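Pectate lyase (Pectobacterium carotovorum, PDB 4U49) cleaves alpha-1,4-linked galacturonan by calcium-dependent elimination and probably acts within the chain on both polygalacturonate and methyl-esterified pectins. Local coordinates at residues 29-38 with 209-217; 265-276 with 290-301. All coordinates share one frame; numbering follows the deposited sequence.

In the fold
Contact 1 closes first along the chain and contact 2 opens after it, their centres 20 Å apart on opposite sides of the chain's centre and their nearest atoms about 6 Å apart. Contact 1 docks a hairpin of the N-terminal beta-sandwich onto the parallel beta-helix that carries the lyase chemistry, whereas contact 2 lies wholly within that helix and pairs two successive coils. The helix links them: strand 213-216 pairs with 244-247, that strand with 274-277, and that one in turn with 294-301. Contact 1 therefore joins two domains beside the calcium-binding residue Asn216, and contact 2 extends the same ladder of strands away from it.

Contact 1: 29-38 with 209-217; sequences LKKDNATYLS and IVGGVAHNT
His215 meets the hairpin turn through two neighbours that use different parts of its imidazole. Its ND1 donates to Asp32 OD1 at 2.6 Å, a bent bond (131°) that reaches the oxygen's syn lone pair; the carboxylate lies only 20° from coplanar with the ring, bringing OD2 to 3.0 Å from CE1. Lys31 covers one face, with CE 3.9 Å from the ring centroid in a CH-pi contact. Its chain leaves with CG anti to the backbone N (chi1 -172°), then bends repeatedly, folding the methylenes across the imidazole, while NZ bonds weakly to Glu193 O.

Val213 fills an apolar niche: CG1 meets Leu29 CD2 at 4.0 Å and CG2 meets Tyr36 CB at 3.9 Å. Ser38 OG accepts a weak bond from Gly212 N at 3.0 Å, though its stronger partner is Asn189. Glycine suits position 212, where a CB would press against the preceding carbonyl O.

Asp32 and Asn33 adopt left-handed backbone angles in a turn close to type I', a conformation that Asp and Asn tolerate well. Thr247 OG1 forms hydrogen bonds with both Asp32 OD1 and Tyr36 OH, and the tyrosine hydroxyl also bonds Asn277. His215 touches calcium-binding Asp194. The hairpin of strands 24-31 and 34-41, part of a sandwich resembling a fibronectin type III domain, thus lies against beta-helix strand 213-216, which is paired with 184-192 and 244-247.

Contact 2: 265-276 with 290-301; sequences GPRNLTIISATV and FGDVAEIRDLRI
Asn268 OD1 is gripped by two donors, Val293 N at 3.0 Å, lying in the carbonyl plane, and a water at 2.9 Å that also donates to Gly291 O. With CG beside its backbone N (chi1 -62°), Asn268 brings its amide oxygen to the neighbouring coil, where a side-chain oxygen takes the place of a backbone acceptor. Asp292 likewise accepts a backbone N-H: OD1 takes Arg267 N at 2.8 Å, nearly straight (171°) but from above the carboxylate plane, while OD2 is held by Ser256 and Asn287.

From there the strands bond in parallel in two runs, 267-271 with 294-296 and 274-276 with 299-301, parted by a bend at Ile272-Ser273 and Arg297-Asp298; Leu269, Ile271 and Ala274 each donate and accept. Leu269, Ile271, Ala274 and Val276 share one face with Ala294, Ile296, Leu299 and Ile301. Ile271 and Ile296 lie side by side, CD1 to CG1 at 3.9 Å, and Ala274 CB reaches Leu299 CD1 at 4.0 Å. Leu269 packs on Trp254 and Ile271 on Leu253 in the interior, suited to aliphatic residues.

The other face is more polar. Thr270 runs alongside Glu295, and its CG2 lies over one face of the Arg297 guanidinium, 3.8 Å from NH2; Arg297 NH1 makes a salt bridge with Glu295 OE2 at 2.6 Å. Thr270 OG1 bonds His237, and Thr275 OG1 bonds Asn243.

Aliphatic stacks inside, here with a more polar outer face, fit a parallel beta-helix: backbone bonds set the register of the coils, interior side chains stack in it, and Asn268 and Asp292 add side-chain bonds near the start of these strands.

Contact 1: 29-38 with 209-217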
# COMPACT_ATOMS: atom_id res chain seq x y z
N LEU A 29 -12.08 -0.86 -6.69
CA LEU A 29 -12.54 0.36 -6.04
C LEU A 29 -12.84 1.40 -7.12
O LEU A 29 -11.93 1.87 -7.80
CB LEU A 29 -11.50 0.89 -5.06
CG LEU A 29 -11.86 2.19 -4.33
CD1 LEU A 29 -13.05 1.96 -3.40
CD2 LEU A 29 -10.66 2.74 -3.56
N LYS A 30 -14.12 1.72 -7.29
CA LYS A 30 -14.50 2.79 -8.20
C LYS A 30 -14.61 4.08 -7.40
O LYS A 30 -15.54 4.27 -6.62
CB LYS A 30 -15.82 2.46 -8.91
CG LYS A 30 -16.20 3.45 -10.01
CD LYS A 30 -17.39 2.95 -10.81
CE LYS A 30 -17.88 4.02 -11.78
NZ LYS A 30 -18.97 3.52 -12.66
N LYS A 31 -13.63 4.96 -7.59
CA LYS A 31 -13.43 6.10 -6.71
C LYS A 31 -12.49 7.11 -7.35
O LYS A 31 -11.63 6.74 -8.15
CB LYS A 31 -12.86 5.64 -5.36
CG LYS A 31 -12.78 6.70 -4.28
CD LYS A 31 -14.13 6.95 -3.64
CE LYS A 31 -14.01 6.96 -2.13
NZ LYS A 31 -13.50 5.66 -1.61
N ASP A 32 -12.66 8.39 -7.01
CA ASP A 32 -11.80 9.46 -7.49
C ASP A 32 -11.70 9.51 -9.01
O ASP A 32 -10.62 9.71 -9.57
CB ASP A 32 -10.39 9.32 -6.88
CG ASP A 32 -10.42 9.30 -5.36
OD1 ASP A 32 -9.79 8.39 -4.77
OD2 ASP A 32 -11.06 10.18 -4.75
N ASN A 33 -12.85 9.33 -9.68
CA ASN A 33 -12.95 9.38 -11.14
C ASN A 33 -12.06 8.35 -11.84
O ASN A 33 -11.45 8.64 -12.87
CB ASN A 33 -12.61 10.78 -11.64
CG ASN A 33 -13.41 11.86 -10.94
OD1 ASN A 33 -12.85 12.82 -10.41
ND2 ASN A 33 -14.73 11.70 -10.92
N ALA A 34 -12.00 7.16 -11.27
CA ALA A 34 -11.21 6.07 -11.82
C ALA A 34 -11.72 4.74 -11.28
O ALA A 34 -12.45 4.72 -10.29
CB ALA A 34 -9.74 6.25 -11.50
N THR A 35 -11.34 3.64 -11.92
CA THR A 35 -11.62 2.32 -11.37
C THR A 35 -10.31 1.58 -11.12
O THR A 35 -9.55 1.32 -12.05
CB THR A 35 -12.54 1.49 -12.29
OG1 THR A 35 -13.83 2.12 -12.37
CG2 THR A 35 -12.71 0.08 -11.74
N TYR A 36 -10.05 1.27 -9.86
CA TYR A 36 -8.82 0.60 -9.47
C TYR A 36 -9.04 -0.89 -9.31
O TYR A 36 -9.96 -1.32 -8.62
CB TYR A 36 -8.27 1.19 -8.17
CG TYR A 36 -8.00 2.67 -8.27
CD1 TYR A 36 -6.83 3.14 -8.84
CD2 TYR A 36 -8.92 3.60 -7.81
CE1 TYR A 36 -6.57 4.49 -8.94
CE2 TYR A 36 -8.68 4.96 -7.90
CZ TYR A 36 -7.50 5.40 -8.47
OH TYR A 36 -7.25 6.74 -8.57
N LEU A 37 -8.19 -1.67 -9.97
CA LEU A 37 -8.21 -3.12 -9.83
C LEU A 37 -7.08 -3.53 -8.90
O LEU A 37 -5.99 -2.97 -8.96
CB LEU A 37 -8.06 -3.81 -11.18
CG LEU A 37 -9.29 -3.99 -12.07
CD1 LEU A 37 -9.94 -2.66 -12.42
CD2 LEU A 37 -8.91 -4.75 -13.34
N SER A 38 -7.34 -4.50 -8.03
CA SER A 38 -6.30 -5.03 -7.16
C SER A 38 -6.55 -6.52 -6.98
O SER A 38 -7.69 -6.95 -6.83
CB SER A 38 -6.30 -4.30 -5.82
OG SER A 38 -5.27 -4.79 -4.97
N ILE A 209 3.81 -5.15 1.87
CA ILE A 209 2.53 -4.83 1.27
C ILE A 209 2.54 -5.23 -0.21
O ILE A 209 3.38 -4.76 -0.97
CB ILE A 209 2.20 -3.33 1.41
CG1 ILE A 209 2.08 -2.96 2.89
CG2 ILE A 209 0.92 -2.99 0.65
CD1 ILE A 209 1.69 -1.52 3.12
N VAL A 210 1.61 -6.09 -0.60
CA VAL A 210 1.59 -6.61 -1.97
C VAL A 210 0.31 -6.20 -2.68
O VAL A 210 -0.77 -6.70 -2.37
CB VAL A 210 1.72 -8.14 -2.00
CG1 VAL A 210 1.95 -8.62 -3.42
CG2 VAL A 210 2.87 -8.59 -1.10
N GLY A 211 0.44 -5.29 -3.65
CA GLY A 211 -0.72 -4.71 -4.28
C GLY A 211 -1.54 -3.94 -3.27
O GLY A 211 -1.02 -3.50 -2.24
N GLY A 212 -2.83 -3.78 -3.54
CA GLY A 212 -3.70 -3.06 -2.64
C GLY A 212 -3.92 -1.64 -3.11
O GLY A 212 -3.17 -1.12 -3.94
N VAL A 213 -4.98 -1.02 -2.60
CA VAL A 213 -5.33 0.35 -2.95
C VAL A 213 -5.74 1.10 -1.69
O VAL A 213 -6.57 0.61 -0.92
CB VAL A 213 -6.48 0.41 -3.99
CG1 VAL A 213 -6.81 1.86 -4.33
CG2 VAL A 213 -6.13 -0.37 -5.25
N ALA A 214 -5.18 2.29 -1.48
CA ALA A 214 -5.50 3.07 -0.28
C ALA A 214 -5.97 4.47 -0.64
O ALA A 214 -5.22 5.27 -1.20
CB ALA A 214 -4.30 3.13 0.64
N HIS A 215 -7.23 4.76 -0.31
CA HIS A 215 -7.80 6.08 -0.56
C HIS A 215 -7.71 6.96 0.68
O HIS A 215 -7.87 6.48 1.81
CB HIS A 215 -9.26 5.95 -1.00
CG HIS A 215 -9.98 7.26 -1.07
ND1 HIS A 215 -9.95 8.07 -2.18
CD2 HIS A 215 -10.74 7.90 -0.15
CE1 HIS A 215 -10.67 9.16 -1.94
NE2 HIS A 215 -11.16 9.08 -0.72
N ASN A 216 -7.44 8.24 0.47
CA ASN A 216 -7.41 9.21 1.56
C ASN A 216 -8.00 10.55 1.12
O ASN A 216 -7.94 10.91 -0.05
CB ASN A 216 -5.98 9.41 2.06
CG ASN A 216 -5.92 10.27 3.31
OD1 ASN A 216 -6.27 9.83 4.40
ND2 ASN A 216 -5.47 11.52 3.16
N THR A 217 -8.58 11.27 2.08
CA THR A 217 -9.07 12.63 1.85
C THR A 217 -8.40 13.57 2.85
O THR A 217 -8.31 13.25 4.03
CB THR A 217 -10.60 12.74 1.99
OG1 THR A 217 -10.96 12.55 3.37
CG2 THR A 217 -11.30 11.70 1.14

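Contact 2: 265-276 with 290-301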
# COMPACT_ATOMS: atom_id res chain seq x y z
N GLY A 265 17.78 4.20 14.89
CA GLY A 265 17.56 3.42 13.68
C GLY A 265 18.41 2.17 13.65
O GLY A 265 18.94 1.75 14.68
N PRO A 266 18.56 1.57 12.46
CA PRO A 266 17.95 2.04 11.21
C PRO A 266 16.49 1.62 11.06
O PRO A 266 16.09 0.55 11.52
CB PRO A 266 18.81 1.37 10.14
CG PRO A 266 19.25 0.10 10.77
CD PRO A 266 19.43 0.40 12.24
N ARG A 267 15.70 2.48 10.44
CA ARG A 267 14.35 2.13 10.01
C ARG A 267 14.35 2.14 8.49
O ARG A 267 14.65 3.16 7.87
CB ARG A 267 13.31 3.12 10.56
CG ARG A 267 13.28 3.23 12.07
CD ARG A 267 12.11 4.10 12.50
NE ARG A 267 12.05 4.26 13.95
CZ ARG A 267 12.42 5.36 14.59
NH1 ARG A 267 12.86 6.40 13.90
NH2 ARG A 267 12.33 5.43 15.91
N ASN A 268 14.04 1.00 7.89
CA ASN A 268 14.21 0.85 6.45
C ASN A 268 12.91 0.73 5.66
O ASN A 268 11.94 0.13 6.12
CB ASN A 268 15.09 -0.37 6.16
CG ASN A 268 16.48 -0.23 6.75
OD1 ASN A 268 17.06 0.85 6.74
ND2 ASN A 268 17.00 -1.33 7.28
N LEU A 269 12.91 1.33 4.48
CA LEU A 269 11.79 1.26 3.55
C LEU A 269 12.27 0.83 2.18
O LEU A 269 13.26 1.36 1.67
CB LEU A 269 11.08 2.61 3.45
CG LEU A 269 9.98 2.70 2.38
CD1 LEU A 269 8.71 1.98 2.84
CD2 LEU A 269 9.67 4.14 2.00
N THR A 270 11.59 -0.14 1.58
CA THR A 270 11.87 -0.47 0.19
C THR A 270 10.60 -0.42 -0.63
O THR A 270 9.64 -1.15 -0.38
CB THR A 270 12.51 -1.87 0.05
OG1 THR A 270 13.74 -1.90 0.78
CG2 THR A 270 12.79 -2.17 -1.41
N ILE A 271 10.58 0.48 -1.61
CA ILE A 271 9.47 0.54 -2.55
C ILE A 271 9.90 -0.19 -3.81
O ILE A 271 10.67 0.34 -4.61
CB ILE A 271 9.06 1.98 -2.90
CG1 ILE A 271 8.64 2.75 -1.65
CG2 ILE A 271 7.94 1.97 -3.92
CD1 ILE A 271 8.27 4.19 -1.93
N ILE A 272 9.42 -1.42 -3.97
CA ILE A 272 9.73 -2.19 -5.18
C ILE A 272 8.91 -1.64 -6.34
O ILE A 272 9.42 -1.43 -7.44
CB ILE A 272 9.45 -3.69 -4.98
CG1 ILE A 272 10.30 -4.22 -3.81
CG2 ILE A 272 9.75 -4.46 -6.26
CD1 ILE A 272 10.24 -5.73 -3.63
N SER A 273 7.63 -1.38 -6.09
CA SER A 273 6.76 -0.74 -7.07
C SER A 273 5.52 -0.16 -6.40
O SER A 273 4.89 -0.82 -5.58
CB SER A 273 6.36 -1.72 -8.17
OG SER A 273 5.68 -2.83 -7.63
N ALA A 274 5.19 1.08 -6.74
CA ALA A 274 4.02 1.75 -6.19
C ALA A 274 3.55 2.85 -7.13
O ALA A 274 4.34 3.36 -7.93
CB ALA A 274 4.33 2.32 -4.81
N THR A 275 2.28 3.20 -7.03
CA THR A 275 1.69 4.26 -7.83
C THR A 275 0.93 5.24 -6.95
O THR A 275 0.16 4.83 -6.09
CB THR A 275 0.73 3.71 -8.90
OG1 THR A 275 1.48 2.98 -9.89
CG2 THR A 275 -0.03 4.84 -9.58
N VAL A 276 1.16 6.53 -7.15
CA VAL A 276 0.34 7.55 -6.51
C VAL A 276 -0.53 8.23 -7.55
O VAL A 276 -0.07 9.11 -8.29
CB VAL A 276 1.20 8.61 -5.78
CG1 VAL A 276 0.30 9.67 -5.15
CG2 VAL A 276 2.07 7.96 -4.72
N PHE A 290 20.83 8.03 11.72
CA PHE A 290 20.42 6.77 12.34
C PHE A 290 20.49 5.60 11.36
O PHE A 290 20.09 4.49 11.68
CB PHE A 290 19.02 6.89 12.93
CG PHE A 290 18.95 7.75 14.18
CD1 PHE A 290 20.03 7.82 15.04
CD2 PHE A 290 17.82 8.49 14.47
CE1 PHE A 290 19.98 8.61 16.18
CE2 PHE A 290 17.76 9.27 15.61
CZ PHE A 290 18.84 9.33 16.47
N GLY A 291 20.99 5.87 10.16
CA GLY A 291 21.26 4.81 9.20
C GLY A 291 20.08 4.34 8.38
O GLY A 291 20.19 3.34 7.66
N ASP A 292 18.95 5.04 8.49
CA ASP A 292 17.76 4.72 7.71
C ASP A 292 18.04 4.64 6.22
O ASP A 292 18.72 5.51 5.67
CB ASP A 292 16.66 5.77 7.91
CG ASP A 292 16.23 5.90 9.34
OD1 ASP A 292 16.61 5.07 10.18
OD2 ASP A 292 15.48 6.86 9.61
N VAL A 293 17.50 3.62 5.57
CA VAL A 293 17.65 3.50 4.13
C VAL A 293 16.29 3.40 3.44
O VAL A 293 15.51 2.49 3.72
CB VAL A 293 18.50 2.27 3.74
CG1 VAL A 293 18.48 2.08 2.23
CG2 VAL A 293 19.93 2.43 4.23
N ALA A 294 16.02 4.35 2.55
CA ALA A 294 14.88 4.26 1.65
C ALA A 294 15.36 3.84 0.27
O ALA A 294 16.08 4.59 -0.40
CB ALA A 294 14.13 5.58 1.58
N GLU A 295 14.98 2.64 -0.15
CA GLU A 295 15.32 2.17 -1.48
C GLU A 295 14.07 2.15 -2.35
O GLU A 295 13.07 1.52 -2.01
CB GLU A 295 15.95 0.77 -1.41
CG GLU A 295 16.36 0.21 -2.77
CD GLU A 295 17.33 -0.95 -2.66
OE1 GLU A 295 17.49 -1.50 -1.55
OE2 GLU A 295 17.93 -1.31 -3.69
N ILE A 296 14.11 2.87 -3.47
CA ILE A 296 12.94 3.04 -4.32
C ILE A 296 13.25 2.66 -5.76
O ILE A 296 14.16 3.23 -6.37
CB ILE A 296 12.41 4.48 -4.26
CG1 ILE A 296 12.03 4.84 -2.82
CG2 ILE A 296 11.24 4.66 -5.22
CD1 ILE A 296 11.87 6.32 -2.57
N ARG A 297 12.50 1.71 -6.31
CA ARG A 297 12.82 1.14 -7.62
C ARG A 297 11.89 1.58 -8.75
O ARG A 297 12.34 1.95 -9.83
CB ARG A 297 12.82 -0.39 -7.55
CG ARG A 297 13.69 -1.00 -6.47
CD ARG A 297 14.02 -2.45 -6.82
NE ARG A 297 14.04 -3.32 -5.65
CZ ARG A 297 15.06 -3.42 -4.81
NH1 ARG A 297 16.15 -2.69 -5.00
NH2 ARG A 297 14.99 -4.24 -3.77
N ASP A 298 10.59 1.51 -8.50
CA ASP A 298 9.61 1.73 -9.56
C ASP A 298 8.42 2.52 -9.02
O ASP A 298 7.37 1.96 -8.73
CB ASP A 298 9.16 0.38 -10.15
CG ASP A 298 8.08 0.52 -11.21
OD1 ASP A 298 7.90 1.63 -11.76
OD2 ASP A 298 7.40 -0.49 -11.49
N LEU A 299 8.60 3.82 -8.91
CA LEU A 299 7.56 4.69 -8.37
C LEU A 299 6.91 5.52 -9.47
O LEU A 299 7.58 6.22 -10.21
CB LEU A 299 8.16 5.60 -7.30
CG LEU A 299 7.21 6.55 -6.56
CD1 LEU A 299 6.11 5.77 -5.85
CD2 LEU A 299 7.98 7.42 -5.58
N ARG A 300 5.58 5.42 -9.56
CA ARG A 300 4.82 6.19 -10.54
C ARG A 300 3.95 7.21 -9.82
O ARG A 300 3.18 6.86 -8.93
CB ARG A 300 3.95 5.28 -11.40
CG ARG A 300 4.64 4.01 -11.89
CD ARG A 300 3.59 2.96 -12.27
NE ARG A 300 4.17 1.69 -12.70
CZ ARG A 300 4.63 0.75 -11.88
NH1 ARG A 300 4.62 0.96 -10.57
NH2 ARG A 300 5.12 -0.38 -12.36
N ILE A 301 4.06 8.48 -10.21
CA ILE A 301 3.30 9.54 -9.55
C ILE A 301 2.58 10.41 -10.58
O ILE A 301 3.16 10.82 -11.58
CB ILE A 301 4.22 10.43 -8.68
CG1 ILE A 301 4.95 9.58 -7.63
CG2 ILE A 301 3.41 11.52 -8.01
CD1 ILE A 301 5.90 10.37 -6.77
O HOH W 1 19.90 0.26 7.01